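TRAP-type C4-dicarboxylate:H+ symport system substrate-binding component DctP (Shewanella oneidensis, PDB 4MX6) probably serves as the periplasmic solute-binding component of a TRAP transporter, capturing C4-dicarboxylates such as succinate for proton-coupled uptake. Local coordinates at residues N122-V127 with Y153-M158. Sequence-based numbering, arbitrary orientation. Where two conformers were deposited one is given.
Sequences NDMDAV and YLHNGM
Met124, in one of its two conformers, and Met158 bring their sulfurs together, SD to SD 3.6 Å, in an apolar contact that joins the first turn of helix 124-132 to the end of strand 148-158. Both thioether chains are bent at chi2 and chi3. In this conformer of Met124 the bend at chi2 (-59°) brings SD against Gly157, and the bend at chi3 turns CE toward His155. Met124 SD lies 3.8 Å from Gly157 C. Met124 CE sits obliquely to the imidazole, 3.7 Å from His155 CD2. Methionine suits the place because its flexible, unbranched chain can follow both a peptide and a ring. Gly157 presents only backbone here, and Met158 SD in turn rests 4.0 Å from Asp123 C.

No hydrogen bond crosses between the segments. Asp123 is the helix N-cap: its short carboxylate curls back, Asp123 OD1 accepting from Ala126 N at 3.1 Å, which satisfies an amide of the opening turn. His155 NE2 is hydrogen-bonded to OE1 of Gln131, further along helix 124-132.

On the strand, Asn156 and Gly157 share one partner, Leu244 of strand 243-251, in a classic beta bulge. Asn156 CB points away from the helix; its side chain, bonded through ND2 to the OH of succinate-binding Tyr246, comes within about 4 Å of the bound succinate. The helix thus packs on the other side of a bulged strand from the dicarboxylate site of a TRAP solute-binding protein.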
loop_
_atom_site.group_PDB
_atom_site.type_symbol
_atom_site.label_atom_id
_atom_site.label_comp_id
_atom_site.label_asym_id
_atom_site.label_seq_id
_atom_site.Cartn_x
_atom_site.Cartn_y
_atom_site.Cartn_z
ATOM N N ASN A 122 -6.364 -13.975 -2.888
ATOM C CA ASN A 122 -7.490 -13.887 -3.810
ATOM C C ASN A 122 -8.187 -12.536 -3.702
ATOM O O ASN A 122 -8.637 -11.953 -4.704
ATOM C CB ASN A 122 -8.532 -14.968 -3.515
ATOM C CG ASN A 122 -8.055 -16.365 -3.858
ATOM O OD1 ASN A 122 -7.065 -16.539 -4.567
ATOM N ND2 ASN A 122 -8.772 -17.375 -3.367
ATOM N N ASP A 123 -8.286 -12.048 -2.473
ATOM C CA ASP A 123 -9.086 -10.874 -2.184
ATOM C C ASP A 123 -8.704 -10.329 -0.808
ATOM O O ASP A 123 -7.841 -10.893 -0.123
ATOM C CB ASP A 123 -10.586 -11.193 -2.267
ATOM C CG ASP A 123 -10.990 -12.333 -1.375
ATOM O OD1 ASP A 123 -10.399 -12.498 -0.289
ATOM O OD2 ASP A 123 -11.920 -13.082 -1.772
ATOM N N MET A 124 -9.358 -9.245 -0.410
ATOM C CA MET A 124 -9.007 -8.548 0.823
ATOM C C MET A 124 -9.364 -9.334 2.078
ATOM O O MET A 124 -8.773 -9.127 3.131
ATOM C CB MET A 124 -9.658 -7.173 0.857
ATOM C CG MET A 124 -9.129 -6.246 -0.216
ATOM S SD MET A 124 -7.370 -5.991 -0.072
ATOM C CE MET A 124 -7.340 -5.011 1.402
ATOM N N ASP A 125 -10.346 -10.215 1.986
ATOM C CA ASP A 125 -10.664 -11.098 3.101
ATOM C C ASP A 125 -9.471 -12.014 3.415
ATOM O O ASP A 125 -9.140 -12.244 4.590
ATOM C CB ASP A 125 -11.921 -11.924 2.810
ATOM C CG ASP A 125 -13.203 -11.096 2.845
ATOM O OD1 ASP A 125 -13.269 -10.097 3.593
ATOM O OD2 ASP A 125 -14.156 -11.451 2.115
ATOM N N ALA A 126 -8.826 -12.538 2.374
ATOM C CA ALA A 126 -7.663 -13.404 2.568
ATOM C C ALA A 126 -6.487 -12.606 3.132
ATOM O O ALA A 126 -5.784 -13.071 4.028
ATOM C CB ALA A 126 -7.284 -14.071 1.258
ATOM N N VAL A 127 -6.287 -11.398 2.608
ATOM C CA VAL A 127 -5.238 -10.528 3.127
ATOM C C VAL A 127 -5.413 -10.314 4.624
ATOM O O VAL A 127 -4.475 -10.452 5.415
ATOM C CB VAL A 127 -5.275 -9.147 2.413
ATOM C CG1 VAL A 127 -4.316 -8.194 3.058
ATOM C CG2 VAL A 127 -4.964 -9.305 0.932
ATOM N N TYR A 153 -2.015 -2.905 10.688
ATOM C CA TYR A 153 -2.192 -2.951 9.245
ATOM C C TYR A 153 -3.384 -2.072 8.877
ATOM O O TYR A 153 -4.424 -2.103 9.543
ATOM C CB TYR A 153 -2.470 -4.372 8.776
ATOM C CG TYR A 153 -1.292 -5.315 8.881
ATOM C CD1 TYR A 153 -0.249 -5.246 7.971
ATOM C CD2 TYR A 153 -1.241 -6.299 9.862
ATOM C CE1 TYR A 153 0.810 -6.128 8.030
ATOM C CE2 TYR A 153 -0.168 -7.177 9.939
ATOM C CZ TYR A 153 0.853 -7.082 9.022
ATOM O OH TYR A 153 1.927 -7.947 9.041
ATOM N N LEU A 154 -3.260 -1.333 7.781
ATOM C CA LEU A 154 -4.345 -0.521 7.250
ATOM C C LEU A 154 -4.544 -0.923 5.789
ATOM O O LEU A 154 -3.584 -0.971 5.023
ATOM C CB LEU A 154 -4.003 0.966 7.374
ATOM C CG LEU A 154 -4.965 1.934 6.700
ATOM C CD1 LEU A 154 -6.341 1.911 7.347
ATOM C CD2 LEU A 154 -4.393 3.348 6.737
ATOM N N HIS A 155 -5.783 -1.200 5.419
ATOM C CA HIS A 155 -6.070 -1.609 4.049
ATOM C C HIS A 155 -6.136 -0.464 3.054
ATOM O O HIS A 155 -6.550 0.652 3.383
ATOM C CB HIS A 155 -7.408 -2.348 3.991
ATOM C CG HIS A 155 -7.414 -3.600 4.800
ATOM N ND1 HIS A 155 -8.464 -4.041 5.574
ATOM C CD2 HIS A 155 -6.439 -4.524 4.935
ATOM C CE1 HIS A 155 -8.120 -5.184 6.152
ATOM N NE2 HIS A 155 -6.891 -5.488 5.782
ATOM N N ASN A 156 -5.790 -0.778 1.803
ATOM C CA ASN A 156 -6.233 0.023 0.672
ATOM C C ASN A 156 -7.098 -0.853 -0.236
ATOM O O ASN A 156 -8.323 -0.720 -0.226
ATOM C CB ASN A 156 -5.085 0.713 -0.054
ATOM C CG ASN A 156 -5.590 1.732 -1.055
ATOM O OD1 ASN A 156 -6.607 1.502 -1.730
ATOM N ND2 ASN A 156 -4.926 2.870 -1.136
ATOM N N GLY A 157 -6.490 -1.789 -0.961
ATOM C CA GLY A 157 -7.265 -2.640 -1.840
ATOM C C GLY A 157 -6.396 -3.491 -2.730
ATOM O O GLY A 157 -5.183 -3.450 -2.642
ATOM N N MET A 158 -7.036 -4.227 -3.627
ATOM C CA MET A 158 -6.307 -4.979 -4.632
ATOM C C MET A 158 -5.881 -4.039 -5.755
ATOM O O MET A 158 -6.561 -3.069 -6.059
ATOM C CB MET A 158 -7.164 -6.111 -5.186
ATOM C CG MET A 158 -7.738 -7.051 -4.132
ATOM S SD MET A 158 -6.558 -7.849 -3.043
ATOM C CE MET A 158 -5.776 -8.995 -4.178
#